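Local coordinates for protein nickel-dependent hydrogenase large subunit (Allochromatium vinosum, PDB 3MYR) that oxidises molecular hydrogen at a nickel-iron centre as the large subunit of a membrane-bound [NiFe] hydrogenase, passing the electrons to an acceptor, at residues I82-L94 and G450-N464. Residues are numbered along the deposited sequence; the frame is centred on the assembly and turned at random.
Sequences IELPLNAQLIRNL and GLIANVKSGDTKTFN
Asn87, in the first turn of helix 86-112, bonds to the carbonyls of Asp459 and Lys461 in the loop after helix 426-456. Asn87 ND2 donates to Asp459 O at 2.8 Å, nearly straight at 165° and with the acceptor in the amide plane. A second, more bent bond runs from Asn87 ND2 to Lys461 O at 3.1 Å. Both carbonyls are met from above their planes. With CG anti to its carbonyl carbon (chi1 -72°), Asn87 turns its buried amide toward the 459-461 loop. Leu451 enters as a knob among Asn87, Leu90, Ile91 and Leu94. Leu451 CD1 lies 3.5 Å from Asn87 OD1, while Leu451 CD2 touches Ile91 CG1 at 3.8 Å. Replacing Asn87 by alanine would probably cost the carbonyl of Asp459 its ND2 donor, leave that of Lys461 with the water alone among the donors described, and open a gap beside Leu451.

One water extends the grip. It accepts from Asn87 N at 2.8 Å and donates to Asp459 OD2 and Lys461 O. Pro85, at the N-cap position, lays CG 3.6 Å from Phe463 N. An Asx turn, with Lys461 N bonded to Asp459 OD1, shapes the loop. Farther out, Lys461 NZ forms a salt bridge, and Thr462 N a hydrogen bond, with Asp204 OD2 of the small subunit.

Segments 86-94 and 450-456 run nearly antiparallel (160°), their axes 9.8 Å apart at closest. A Schellman motif at Gly458 ends the second helix. This is knob-into-hole packing of an antiparallel helix pair, beside the subunit interface and away from the nickel-iron and magnesium sites.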
loop_
_atom_site.group_PDB
_atom_site.type_symbol
_atom_site.label_atom_id
_atom_site.label_comp_id
_atom_site.label_asym_id
_atom_site.label_seq_id
_atom_site.Cartn_x
_atom_site.Cartn_y
_atom_site.Cartn_z
ATOM N N ILE B 82 8.711 2.464 -26.154
ATOM C CA ILE B 82 7.609 3.326 -26.477
ATOM C C ILE B 82 7.886 4.645 -25.748
ATOM O O ILE B 82 8.117 4.631 -24.555
ATOM C CB ILE B 82 6.360 2.680 -25.936
ATOM C CG1 ILE B 82 6.176 1.351 -26.641
ATOM C CG2 ILE B 82 5.162 3.624 -26.049
ATOM C CD1 ILE B 82 5.079 0.431 -25.982
ATOM N N GLU B 83 7.811 5.779 -26.435
ATOM C CA GLU B 83 7.817 7.109 -25.752
ATOM C C GLU B 83 6.398 7.556 -25.435
ATOM O O GLU B 83 5.510 7.452 -26.283
ATOM C CB GLU B 83 8.390 8.204 -26.700
ATOM C CG GLU B 83 9.872 8.115 -27.005
ATOM C CD GLU B 83 10.721 8.964 -26.049
ATOM O OE1 GLU B 83 10.296 10.116 -25.663
ATOM O OE2 GLU B 83 11.821 8.465 -25.695
ATOM N N LEU B 84 6.182 8.121 -24.260
ATOM C CA LEU B 84 4.860 8.621 -23.900
ATOM C C LEU B 84 4.628 9.985 -24.514
ATOM O O LEU B 84 5.535 10.806 -24.497
ATOM C CB LEU B 84 4.766 8.847 -22.395
ATOM C CG LEU B 84 4.677 7.702 -21.420
ATOM C CD1 LEU B 84 4.178 8.262 -20.060
ATOM C CD2 LEU B 84 3.768 6.632 -21.943
ATOM N N PRO B 85 3.360 10.322 -24.788
ATOM C CA PRO B 85 3.027 11.739 -25.019
ATOM C C PRO B 85 3.159 12.564 -23.745
ATOM O O PRO B 85 2.946 12.060 -22.614
ATOM C CB PRO B 85 1.541 11.707 -25.434
ATOM C CG PRO B 85 1.172 10.233 -25.594
ATOM C CD PRO B 85 2.181 9.440 -24.791
ATOM N N LEU B 86 3.425 13.856 -23.899
ATOM C CA LEU B 86 3.694 14.712 -22.726
ATOM C C LEU B 86 2.513 14.640 -21.718
ATOM O O LEU B 86 2.735 14.585 -20.503
ATOM C CB LEU B 86 3.927 16.162 -23.156
ATOM C CG LEU B 86 4.225 17.167 -22.039
ATOM C CD1 LEU B 86 5.393 16.736 -21.129
ATOM C CD2 LEU B 86 4.616 18.528 -22.720
ATOM N N ASN B 87 1.273 14.692 -22.208
ATOM C CA ASN B 87 0.141 14.805 -21.262
ATOM C C ASN B 87 0.108 13.533 -20.431
ATOM O O ASN B 87 -0.206 13.572 -19.244
ATOM C CB ASN B 87 -1.193 14.908 -21.990
ATOM C CG ASN B 87 -1.379 16.229 -22.666
ATOM O OD1 ASN B 87 -0.835 17.240 -22.225
ATOM N ND2 ASN B 87 -2.157 16.241 -23.785
ATOM N N ALA B 88 0.461 12.385 -21.034
ATOM C CA ALA B 88 0.449 11.157 -20.249
ATOM C C ALA B 88 1.494 11.237 -19.130
ATOM O O ALA B 88 1.287 10.756 -17.994
ATOM C CB ALA B 88 0.700 9.925 -21.156
ATOM N N GLN B 89 2.658 11.773 -19.463
ATOM C CA GLN B 89 3.736 11.828 -18.514
ATOM C C GLN B 89 3.397 12.768 -17.353
ATOM O O GLN B 89 3.629 12.432 -16.193
ATOM C CB GLN B 89 5.065 12.243 -19.199
ATOM C CG GLN B 89 6.273 11.993 -18.257
ATOM C CD GLN B 89 6.702 10.498 -18.197
ATOM O OE1 GLN B 89 7.624 10.072 -18.902
ATOM N NE2 GLN B 89 6.090 9.740 -17.315
ATOM N N LEU B 90 2.771 13.908 -17.650
ATOM C CA LEU B 90 2.315 14.852 -16.616
ATOM C C LEU B 90 1.246 14.250 -15.744
ATOM O O LEU B 90 1.221 14.443 -14.508
ATOM C CB LEU B 90 1.731 16.106 -17.240
ATOM C CG LEU B 90 2.718 17.247 -17.588
ATOM C CD1 LEU B 90 4.101 17.294 -17.016
ATOM C CD2 LEU B 90 2.550 17.869 -18.869
ATOM N N ILE B 91 0.300 13.574 -16.382
ATOM C CA ILE B 91 -0.725 12.896 -15.599
ATOM C C ILE B 91 -0.123 11.810 -14.672
ATOM O O ILE B 91 -0.489 11.752 -13.507
ATOM C CB ILE B 91 -1.875 12.372 -16.467
ATOM C CG1 ILE B 91 -2.670 13.596 -16.983
ATOM C CG2 ILE B 91 -2.802 11.338 -15.594
ATOM C CD1 ILE B 91 -3.638 13.263 -18.253
ATOM N N ARG B 92 0.860 11.037 -15.172
ATOM C CA ARG B 92 1.467 10.066 -14.327
ATOM C C ARG B 92 2.193 10.735 -13.146
ATOM O O ARG B 92 2.071 10.261 -12.044
ATOM C CB ARG B 92 2.421 9.127 -15.064
ATOM C CG ARG B 92 1.693 8.001 -15.860
ATOM C CD ARG B 92 2.760 7.176 -16.712
ATOM N NE ARG B 92 2.147 6.154 -17.558
ATOM C CZ ARG B 92 2.839 5.328 -18.337
ATOM N NH1 ARG B 92 4.199 5.327 -18.274
ATOM N NH2 ARG B 92 2.186 4.467 -19.106
ATOM N N ASN B 93 2.927 11.822 -13.388
ATOM C CA ASN B 93 3.593 12.525 -12.308
ATOM C C ASN B 93 2.588 12.986 -11.262
ATOM O O ASN B 93 2.838 12.862 -10.056
ATOM C CB ASN B 93 4.352 13.790 -12.789
ATOM C CG ASN B 93 5.650 13.479 -13.516
ATOM O OD1 ASN B 93 6.294 14.409 -14.079
ATOM N ND2 ASN B 93 6.044 12.220 -13.550
ATOM N N LEU B 94 1.505 13.628 -11.712
ATOM C CA LEU B 94 0.470 14.085 -10.796
ATOM C C LEU B 94 -0.115 12.947 -9.934
ATOM O O LEU B 94 -0.292 13.082 -8.701
ATOM C CB LEU B 94 -0.652 14.753 -11.604
ATOM C CG LEU B 94 -0.324 16.171 -12.119
ATOM C CD1 LEU B 94 -1.306 16.588 -13.253
ATOM C CD2 LEU B 94 -0.395 17.198 -10.943
ATOM N N GLY B 450 1.441 22.736 -16.258
ATOM C CA GLY B 450 2.081 22.336 -17.523
ATOM C C GLY B 450 1.108 21.498 -18.362
ATOM O O GLY B 450 1.113 21.587 -19.600
ATOM N N LEU B 451 0.251 20.719 -17.699
ATOM C CA LEU B 451 -0.833 19.963 -18.379
ATOM C C LEU B 451 -1.843 20.922 -19.027
ATOM O O LEU B 451 -2.177 20.778 -20.216
ATOM C CB LEU B 451 -1.537 18.996 -17.388
ATOM C CG LEU B 451 -2.692 18.141 -17.887
ATOM C CD1 LEU B 451 -2.286 17.168 -19.048
ATOM C CD2 LEU B 451 -3.292 17.306 -16.722
ATOM N N ILE B 452 -2.328 21.892 -18.265
ATOM C CA ILE B 452 -3.281 22.864 -18.782
ATOM C C ILE B 452 -2.662 23.621 -19.981
ATOM O O ILE B 452 -3.315 23.767 -21.044
ATOM C CB ILE B 452 -3.708 23.898 -17.724
ATOM C CG1 ILE B 452 -4.444 23.228 -16.551
ATOM C CG2 ILE B 452 -4.711 24.927 -18.339
ATOM C CD1 ILE B 452 -5.541 22.295 -17.013
ATOM N N ALA B 453 -1.389 24.012 -19.853
ATOM C CA ALA B 453 -0.776 24.809 -20.933
ATOM C C ALA B 453 -0.632 23.951 -22.153
ATOM O O ALA B 453 -0.812 24.445 -23.264
ATOM C CB ALA B 453 0.576 25.388 -20.509
ATOM N N ASN B 454 -0.304 22.666 -21.962
ATOM C CA ASN B 454 -0.089 21.815 -23.103
ATOM C C ASN B 454 -1.416 21.585 -23.828
ATOM O O ASN B 454 -1.479 21.664 -25.062
ATOM C CB ASN B 454 0.559 20.477 -22.730
ATOM C CG ASN B 454 1.023 19.703 -23.948
ATOM O OD1 ASN B 454 0.717 18.484 -24.098
ATOM N ND2 ASN B 454 1.840 20.370 -24.811
ATOM N N VAL B 455 -2.485 21.358 -23.049
ATOM C CA VAL B 455 -3.811 21.170 -23.632
ATOM C C VAL B 455 -4.288 22.447 -24.352
ATOM O O VAL B 455 -4.692 22.392 -25.526
ATOM C CB VAL B 455 -4.812 20.755 -22.567
ATOM C CG1 VAL B 455 -6.243 20.879 -23.093
ATOM C CG2 VAL B 455 -4.521 19.336 -22.127
ATOM N N LYS B 456 -4.159 23.593 -23.675
ATOM C CA LYS B 456 -4.454 24.902 -24.252
ATOM C C LYS B 456 -3.718 25.180 -25.604
ATOM O O LYS B 456 -4.305 25.674 -26.545
ATOM C CB LYS B 456 -4.239 26.038 -23.214
ATOM C CG LYS B 456 -4.607 27.361 -23.777
ATOM C CD LYS B 456 -4.622 28.480 -22.713
ATOM C CE LYS B 456 -4.981 29.778 -23.454
ATOM N NZ LYS B 456 -5.310 30.849 -22.506
ATOM N N SER B 457 -2.477 24.724 -25.743
ATOM C CA SER B 457 -1.748 24.969 -26.976
ATOM C C SER B 457 -2.159 23.993 -28.128
ATOM O O SER B 457 -1.523 23.980 -29.201
ATOM C CB SER B 457 -0.242 24.821 -26.667
ATOM O OG SER B 457 0.123 23.427 -26.601
ATOM N N GLY B 458 -3.101 23.077 -27.857
ATOM C CA GLY B 458 -3.604 22.153 -28.888
ATOM C C GLY B 458 -3.131 20.686 -28.849
ATOM O O GLY B 458 -3.492 19.942 -29.751
ATOM N N ASP B 459 -2.285 20.269 -27.887
ATOM C CA ASP B 459 -1.875 18.861 -27.777
ATOM C C ASP B 459 -2.787 18.153 -26.758
ATOM O O ASP B 459 -2.654 18.344 -25.515
ATOM C CB ASP B 459 -0.391 18.741 -27.356
ATOM C CG ASP B 459 0.071 17.265 -27.211
ATOM O OD1 ASP B 459 -0.673 16.357 -27.691
ATOM O OD2 ASP B 459 1.150 17.001 -26.573
ATOM N N THR B 460 -3.752 17.381 -27.259
ATOM C CA THR B 460 -4.636 16.663 -26.337
ATOM C C THR B 460 -4.359 15.161 -26.417
ATOM O O THR B 460 -5.172 14.352 -26.007
ATOM C CB THR B 460 -6.118 16.943 -26.613
ATOM O OG1 THR B 460 -6.424 16.590 -27.964
ATOM C CG2 THR B 460 -6.462 18.397 -26.454
ATOM N N LYS B 461 -3.219 14.787 -26.991
ATOM C CA LYS B 461 -2.894 13.394 -27.070
ATOM C C LYS B 461 -2.571 12.773 -25.666
ATOM O O LYS B 461 -1.859 13.396 -24.870
ATOM C CB LYS B 461 -1.719 13.292 -28.030
ATOM C CG LYS B 461 -1.287 11.888 -28.372
ATOM C CD LYS B 461 -1.574 11.652 -29.832
ATOM C CE LYS B 461 -1.151 10.248 -30.238
ATOM N NZ LYS B 461 -2.361 9.361 -30.276
ATOM N N THR B 462 -3.013 11.533 -25.412
ATOM C CA THR B 462 -2.763 10.884 -24.118
ATOM C C THR B 462 -2.269 9.440 -24.294
ATOM O O THR B 462 -1.907 8.771 -23.310
ATOM C CB THR B 462 -4.072 10.855 -23.229
ATOM O OG1 THR B 462 -5.180 10.463 -24.058
ATOM C CG2 THR B 462 -4.388 12.233 -22.596
ATOM N N PHE B 463 -2.156 8.964 -25.539
ATOM C CA PHE B 463 -1.808 7.552 -25.747
ATOM C C PHE B 463 -1.078 7.339 -27.044
ATOM O O PHE B 463 -1.561 7.742 -28.119
ATOM C CB PHE B 463 -3.103 6.710 -25.705
ATOM C CG PHE B 463 -2.895 5.250 -25.992
ATOM C CD1 PHE B 463 -3.312 4.696 -27.206
ATOM C CD2 PHE B 463 -2.328 4.414 -25.043
ATOM C CE1 PHE B 463 -3.162 3.274 -27.447
ATOM C CE2 PHE B 463 -2.104 3.016 -25.302
ATOM C CZ PHE B 463 -2.533 2.467 -26.512
ATOM N N ASN B 464 0.084 6.699 -26.959
ATOM C CA ASN B 464 0.890 6.400 -28.132
ATOM C C ASN B 464 0.439 4.968 -28.529
ATOM O O ASN B 464 0.721 3.994 -27.802
ATOM C CB ASN B 464 2.367 6.411 -27.698
ATOM C CG ASN B 464 3.337 6.012 -28.827
ATOM O OD1 ASN B 464 4.594 6.094 -28.695
ATOM N ND2 ASN B 464 2.793 5.479 -29.852
HETATM O O HOH W 1 0.561 14.892 -24.960
#